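Local structure of YflH protein (Bacillus subtilis, 3D0W) at residues 78-81 / 82-85; 96-99 / 100-104. The protein is of unknown function, but it belongs to the DUF3243 family and forms an all-helical two-chain assembly. All blocks are in the same frame, centred on the assembly; numbering follows the deposited sequence.

How the contacts relate
Contact 1 (78-81 / 82-85) comes first along the chain, at the C-terminal end of helix 73-84. Contact 2 (96-99 / 100-104) follows at the C-terminal end of helix 87-101, the next helix in the sequence. Each is a local contact within one helix and its exit. Their centres lie about 18 Å apart, yet they touch, Leu78 CD1 packing on Leu97 CD2 at 4.0 Å. Both contacts also reach the second subunit. Leu81 of contact 1 packs there on Leu100, a residue of contact 2 in that other copy. The two helices therefore pack on each other within one chain, and their residues meet again across the subunit interface.

Contact 1 (78-81 / 82-85); sequences LQEL and WSVA
Trp82 N donates to Leu78 O at 2.9 Å, and Ser83 N to Gln79 O at 3.0 Å. These are regular i to i+4 bonds near the C-terminal end of helix 73-84. The next amide bond is of a different kind. Val84 N reaches back three residues to Leu81 O and sits above the carbonyl plane, 62° out of it. This is consistent with a tighter turn.

The apolar side chains serve other parts of the fold. Leu78 and Trp82 pack on helices 56-65 and 87-101, and the indole makes a cation-pi contact with Lys90. Leu81 lies against Leu93 of the same chain. Val84 O accepts a hydrogen bond from Lys99 NZ of the second subunit.

One side-chain hydrogen bond joins the pattern. The hydroxyl of Ser83 lies between its own backbone N and carbonyl carbon (chi1 77°), which turns OG back along the helix toward Glu80. Ser83 OG donates to Glu80 O at 2.7 Å. Glu80 O has an apolar neighbour as well, because Val84 CG2 sits against two carbonyl oxygens, 3.3 Å from Leu81 O and 3.5 Å from Glu80 O.

Contact 2 (96-99 / 100-104); sequences LLVK and LVDKQ
Val98 and Asp102 lie side by side, one turn apart at the C-terminal end of helix 87-101, and their side chains point the same way. Val98 CG1 is anti to its backbone N (chi1 166°), on the side nearer the following turn. It meets the carboxylate alongside: Val98 CG1 lies 3.6 Å from Asp102 OD2. Asp102 OD2 is also 3.2 Å from Val98 O, but both atoms are acceptors and no bond joins them. The link between these residues is in the backbone, where Asp102 N donates to Val98 O at 3.0 Å.

Leu97 and Leu100 form the apolar pair. Their branches meet loosely through methyl groups, with Leu97 CD1 and Leu100 CD1 4.4 Å apart. Val101 instead lays CG2 against Leu97 O, 3.3 Å away, while its amide binds that carbonyl. Leu100 N is bonded to Leu96 O in the same i to i+4 pattern. This is how the helix ends: as Asp102 leaves helical backbone angles, the pattern gives way to an i to i+3 bond from Lys103 N to Leu100 O.

The lysines reach across the interface. Lys99 NZ forms a salt bridge with Glu89 of the second subunit, and Lys103 NZ makes a weak hydrogen bond to Ser83 OG of the second subunit.

Within its own chain, this helix end rests on two others. Leu97 and Val101 pack on Leu36 of helix 23-48, and Leu100 on Phe29 of that helix. Leu97 and Val98 also touch Leu60 of helix 56-65. Across the interface, Leu97 contacts Leu81 in helix 73-84 of the second subunit.

Contact 1 (78-81 / 82-85)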
ATOM      1  N   LEU A  78      -2.107  -4.408   1.148  1.00 16.99           N
ATOM      2  CA  LEU A  78      -0.823  -4.970   0.751  1.00 18.41           C
ATOM      3  C   LEU A  78      -0.956  -6.233  -0.075  1.00 20.64           C
ATOM      4  O   LEU A  78      -0.279  -6.384  -1.097  1.00 20.98           O
ATOM      5  CB  LEU A  78       0.055  -5.282   1.962  1.00 22.05           C
ATOM      6  CG  LEU A  78       0.942  -4.162   2.488  1.00 23.28           C
ATOM      7  CD1 LEU A  78       1.812  -4.707   3.625  1.00 23.76           C
ATOM      8  CD2 LEU A  78       1.823  -3.623   1.339  1.00 25.55           C
ATOM      9  N   GLN A  79      -1.812  -7.146   0.367  1.00 19.72           N
ATOM     10  CA  GLN A  79      -1.989  -8.398  -0.362  1.00 23.79           C
ATOM     11  C   GLN A  79      -2.614  -8.174  -1.735  1.00 20.30           C
ATOM     12  O   GLN A  79      -2.246  -8.842  -2.696  1.00 21.19           O
ATOM     13  CB  GLN A  79      -2.847  -9.381   0.439  1.00 26.70           C
ATOM     14  CG  GLN A  79      -2.138  -9.993   1.644  1.00 33.94           C
ATOM     15  CD  GLN A  79      -0.851 -10.735   1.284  1.00 36.01           C
ATOM     16  OE1 GLN A  79      -0.766 -11.414   0.257  1.00 38.37           O
ATOM     17  NE2 GLN A  79       0.152 -10.620   2.147  1.00 34.71           N
ATOM     18  N   GLU A  80      -3.562  -7.249  -1.821  1.00 19.83           N
ATOM     19  CA  GLU A  80      -4.210  -6.948  -3.096  1.00 20.63           C
ATOM     20  C   GLU A  80      -3.203  -6.312  -4.066  1.00 20.45           C
ATOM     21  O   GLU A  80      -3.216  -6.602  -5.261  1.00 21.34           O
ATOM     22  CB  GLU A  80      -5.401  -6.017  -2.886  1.00 21.75           C
ATOM     23  CG  GLU A  80      -6.634  -6.688  -2.295  1.00 25.98           C
ATOM     24  CD  GLU A  80      -7.183  -7.800  -3.177  1.00 29.63           C
ATOM     25  OE1 GLU A  80      -7.245  -7.622  -4.413  1.00 29.86           O
ATOM     26  OE2 GLU A  80      -7.563  -8.854  -2.633  1.00 35.06           O
ATOM     27  N   LEU A  81      -2.330  -5.453  -3.548  1.00 16.24           N
ATOM     28  CA  LEU A  81      -1.302  -4.822  -4.376  1.00 15.67           C
ATOM     29  C   LEU A  81      -0.336  -5.890  -4.863  1.00 17.39           C
ATOM     30  O   LEU A  81       0.047  -5.912  -6.027  1.00 16.65           O
ATOM     31  CB  LEU A  81      -0.526  -3.762  -3.570  1.00 12.19           C
ATOM     32  CG  LEU A  81      -1.234  -2.418  -3.355  1.00 12.36           C
ATOM     33  CD1 LEU A  81      -0.465  -1.550  -2.336  1.00 12.27           C
ATOM     34  CD2 LEU A  81      -1.326  -1.693  -4.696  1.00 14.27           C
ATOM     35  N   TRP A  82       0.047  -6.789  -3.961  1.00 16.82           N
ATOM     36  CA  TRP A  82       0.983  -7.855  -4.278  1.00 17.06           C
ATOM     37  C   TRP A  82       0.428  -8.767  -5.367  1.00 17.08           C
ATOM     38  O   TRP A  82       1.172  -9.248  -6.225  1.00 16.97           O
ATOM     39  CB  TRP A  82       1.258  -8.685  -3.013  1.00 19.43           C
ATOM     40  CG  TRP A  82       2.512  -9.488  -3.035  1.00 20.02           C
ATOM     41  CD1 TRP A  82       2.617 -10.845  -3.121  1.00 20.88           C
ATOM     42  CD2 TRP A  82       3.849  -8.988  -2.900  1.00 21.55           C
ATOM     43  NE1 TRP A  82       3.937 -11.221  -3.039  1.00 21.27           N
ATOM     44  CE2 TRP A  82       4.714 -10.102  -2.904  1.00 23.75           C
ATOM     45  CE3 TRP A  82       4.399  -7.705  -2.777  1.00 22.10           C
ATOM     46  CZ2 TRP A  82       6.104  -9.977  -2.782  1.00 25.62           C
ATOM     47  CZ3 TRP A  82       5.783  -7.578  -2.660  1.00 25.92           C
ATOM     48  CH2 TRP A  82       6.618  -8.711  -2.664  1.00 24.98           C
ATOM     49  N   SER A  83      -0.878  -9.009  -5.319  1.00 17.17           N
ATOM     50  CA  SER A  83      -1.519  -9.899  -6.281  1.00 21.35           C
ATOM     51  C   SER A  83      -1.541  -9.369  -7.720  1.00 20.61           C
ATOM     52  O   SER A  83      -1.706 -10.146  -8.656  1.00 22.23           O
ATOM     53  CB  SER A  83      -2.954 -10.222  -5.833  1.00 20.33           C
ATOM     54  OG  SER A  83      -3.829  -9.138  -6.099  1.00 23.40           O
ATOM     55  N   VAL A  84      -1.378  -8.061  -7.906  1.00 20.33           N
ATOM     56  CA  VAL A  84      -1.388  -7.508  -9.260  1.00 16.10           C
ATOM     57  C   VAL A  84      -0.018  -6.996  -9.689  1.00 16.80           C
ATOM     58  O   VAL A  84       0.129  -6.445 -10.783  1.00 15.68           O
ATOM     59  CB  VAL A  84      -2.431  -6.353  -9.410  1.00 17.04           C
ATOM     60  CG1 VAL A  84      -3.855  -6.911  -9.289  1.00 17.58           C
ATOM     61  CG2 VAL A  84      -2.202  -5.277  -8.343  1.00 15.78           C
ATOM     62  N   ALA A  85       0.987  -7.198  -8.839  1.00 14.52           N
ATOM     63  CA  ALA A  85       2.347  -6.731  -9.126  1.00 17.92           C
ATOM     64  C   ALA A  85       3.200  -7.687  -9.950  1.00 15.17           C
ATOM     65  O   ALA A  85       3.138  -8.900  -9.753  1.00 18.48           O
ATOM     66  CB  ALA A  85       3.088  -6.423  -7.801  1.00 14.73           C
TER

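Contact 2 (96-99 / 100-104)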
ATOM      1  N   LEU A  96       9.855  -0.069  -0.625  1.00 16.80           N
ATOM      2  CA  LEU A  96       9.109   1.065  -0.079  1.00 17.88           C
ATOM      3  C   LEU A  96       8.595   0.734   1.319  1.00 18.85           C
ATOM      4  O   LEU A  96       8.602   1.583   2.219  1.00 16.39           O
ATOM      5  CB  LEU A  96       7.936   1.426  -1.003  1.00 18.35           C
ATOM      6  CG  LEU A  96       7.243   2.765  -0.743  1.00 17.85           C
ATOM      7  CD1 LEU A  96       8.265   3.895  -0.887  1.00 18.67           C
ATOM      8  CD2 LEU A  96       6.090   2.968  -1.714  1.00 21.22           C
ATOM      9  N   LEU A  97       8.150  -0.504   1.496  1.00 19.12           N
ATOM     10  CA  LEU A  97       7.643  -0.959   2.781  1.00 19.99           C
ATOM     11  C   LEU A  97       8.748  -0.943   3.843  1.00 20.90           C
ATOM     12  O   LEU A  97       8.475  -0.721   5.019  1.00 21.14           O
ATOM     13  CB  LEU A  97       7.071  -2.375   2.660  1.00 23.08           C
ATOM     14  CG  LEU A  97       6.131  -2.782   3.800  1.00 26.55           C
ATOM     15  CD1 LEU A  97       4.843  -1.986   3.669  1.00 24.13           C
ATOM     16  CD2 LEU A  97       5.833  -4.284   3.747  1.00 28.06           C
ATOM     17  N   VAL A  98       9.989  -1.204   3.440  1.00 19.72           N
ATOM     18  CA  VAL A  98      11.094  -1.178   4.394  1.00 21.35           C
ATOM     19  C   VAL A  98      11.290   0.265   4.877  1.00 21.30           C
ATOM     20  O   VAL A  98      11.544   0.505   6.058  1.00 19.82           O
ATOM     21  CB  VAL A  98      12.410  -1.705   3.764  1.00 21.17           C
ATOM     22  CG1 VAL A  98      13.613  -1.351   4.654  1.00 22.52           C
ATOM     23  CG2 VAL A  98      12.328  -3.218   3.596  1.00 21.19           C
ATOM     24  N   LYS A  99      11.171   1.218   3.955  1.00 21.72           N
ATOM     25  CA  LYS A  99      11.308   2.631   4.295  1.00 23.41           C
ATOM     26  C   LYS A  99      10.166   3.035   5.234  1.00 22.37           C
ATOM     27  O   LYS A  99      10.350   3.843   6.145  1.00 23.88           O
ATOM     28  CB  LYS A  99      11.282   3.487   3.014  1.00 24.23           C
ATOM     29  CG  LYS A  99      12.521   3.313   2.117  1.00 25.60           C
ATOM     30  CD  LYS A  99      12.315   3.880   0.696  1.00 25.11           C
ATOM     31  CE  LYS A  99      12.203   5.398   0.682  1.00 31.44           C
ATOM     32  NZ  LYS A  99      12.099   5.996  -0.705  1.00 26.85           N
ATOM     33  N   LEU A 100       8.981   2.473   5.009  1.00 22.42           N
ATOM     34  CA  LEU A 100       7.833   2.777   5.849  1.00 25.40           C
ATOM     35  C   LEU A 100       8.063   2.222   7.255  1.00 27.96           C
ATOM     36  O   LEU A 100       7.813   2.905   8.252  1.00 26.67           O
ATOM     37  CB  LEU A 100       6.555   2.203   5.229  1.00 24.64           C
ATOM     38  CG  LEU A 100       5.246   2.205   6.022  1.00 27.23           C
ATOM     39  CD1 LEU A 100       4.079   2.157   5.060  1.00 28.37           C
ATOM     40  CD2 LEU A 100       5.202   1.013   6.984  1.00 28.39           C
ATOM     41  N   VAL A 101       8.563   0.995   7.336  1.00 27.84           N
ATOM     42  CA  VAL A 101       8.829   0.389   8.635  1.00 33.26           C
ATOM     43  C   VAL A 101       9.871   1.190   9.429  1.00 36.00           C
ATOM     44  O   VAL A 101       9.691   1.440  10.626  1.00 37.32           O
ATOM     45  CB  VAL A 101       9.306  -1.070   8.477  1.00 32.28           C
ATOM     46  CG1 VAL A 101       9.862  -1.592   9.797  1.00 34.38           C
ATOM     47  CG2 VAL A 101       8.138  -1.936   8.027  1.00 33.36           C
ATOM     48  N   ASP A 102      10.942   1.608   8.757  1.00 37.81           N
ATOM     49  CA  ASP A 102      12.008   2.379   9.397  1.00 41.07           C
ATOM     50  C   ASP A 102      11.748   3.887   9.462  1.00 42.31           C
ATOM     51  O   ASP A 102      12.686   4.679   9.556  1.00 43.66           O
ATOM     52  CB  ASP A 102      13.330   2.133   8.669  1.00 41.93           C
ATOM     53  CG  ASP A 102      13.897   0.760   8.946  1.00 44.23           C
ATOM     54  OD1 ASP A 102      14.229   0.481  10.118  1.00 47.17           O
ATOM     55  OD2 ASP A 102      14.013  -0.042   8.000  1.00 44.93           O
ATOM     56  N   LYS A 103      10.484   4.283   9.422  1.00 43.26           N
ATOM     57  CA  LYS A 103      10.132   5.697   9.466  1.00 45.24           C
ATOM     58  C   LYS A 103      10.145   6.248  10.890  1.00 47.75           C
ATOM     59  O   LYS A 103       9.880   5.523  11.847  1.00 47.64           O
ATOM     60  CB  LYS A 103       8.747   5.900   8.846  1.00 44.27           C
ATOM     61  CG  LYS A 103       8.270   7.342   8.759  1.00 44.54           C
ATOM     62  CD  LYS A 103       6.837   7.372   8.230  1.00 45.75           C
ATOM     63  CE  LYS A 103       6.270   8.779   8.149  1.00 47.06           C
ATOM     64  NZ  LYS A 103       6.943   9.589   7.103  1.00 50.01           N
ATOM     65  N   GLN A 104      10.448   7.541  11.001  1.00 50.96           N
ATOM     66  CA  GLN A 104      10.511   8.274  12.269  1.00 53.69           C
ATOM     67  C   GLN A 104      11.181   7.526  13.418  1.00 54.04           C
ATOM     68  O   GLN A 104      12.329   7.889  13.748  1.00 53.90           O
ATOM     69  CB  GLN A 104       9.107   8.722  12.696  1.00 55.00           C
ATOM     70  CG  GLN A 104       8.139   7.589  13.017  1.00 57.01           C
ATOM     71  CD  GLN A 104       6.759   8.090  13.396  1.00 58.79           C
ATOM     72  OE1 GLN A 104       6.592   8.803  14.391  1.00 59.60           O
ATOM     73  NE2 GLN A 104       5.758   7.724  12.600  1.00 59.46           N
ATOM     74  OXT GLN A 104      10.567   6.591  13.975  1.00 55.95           O
TER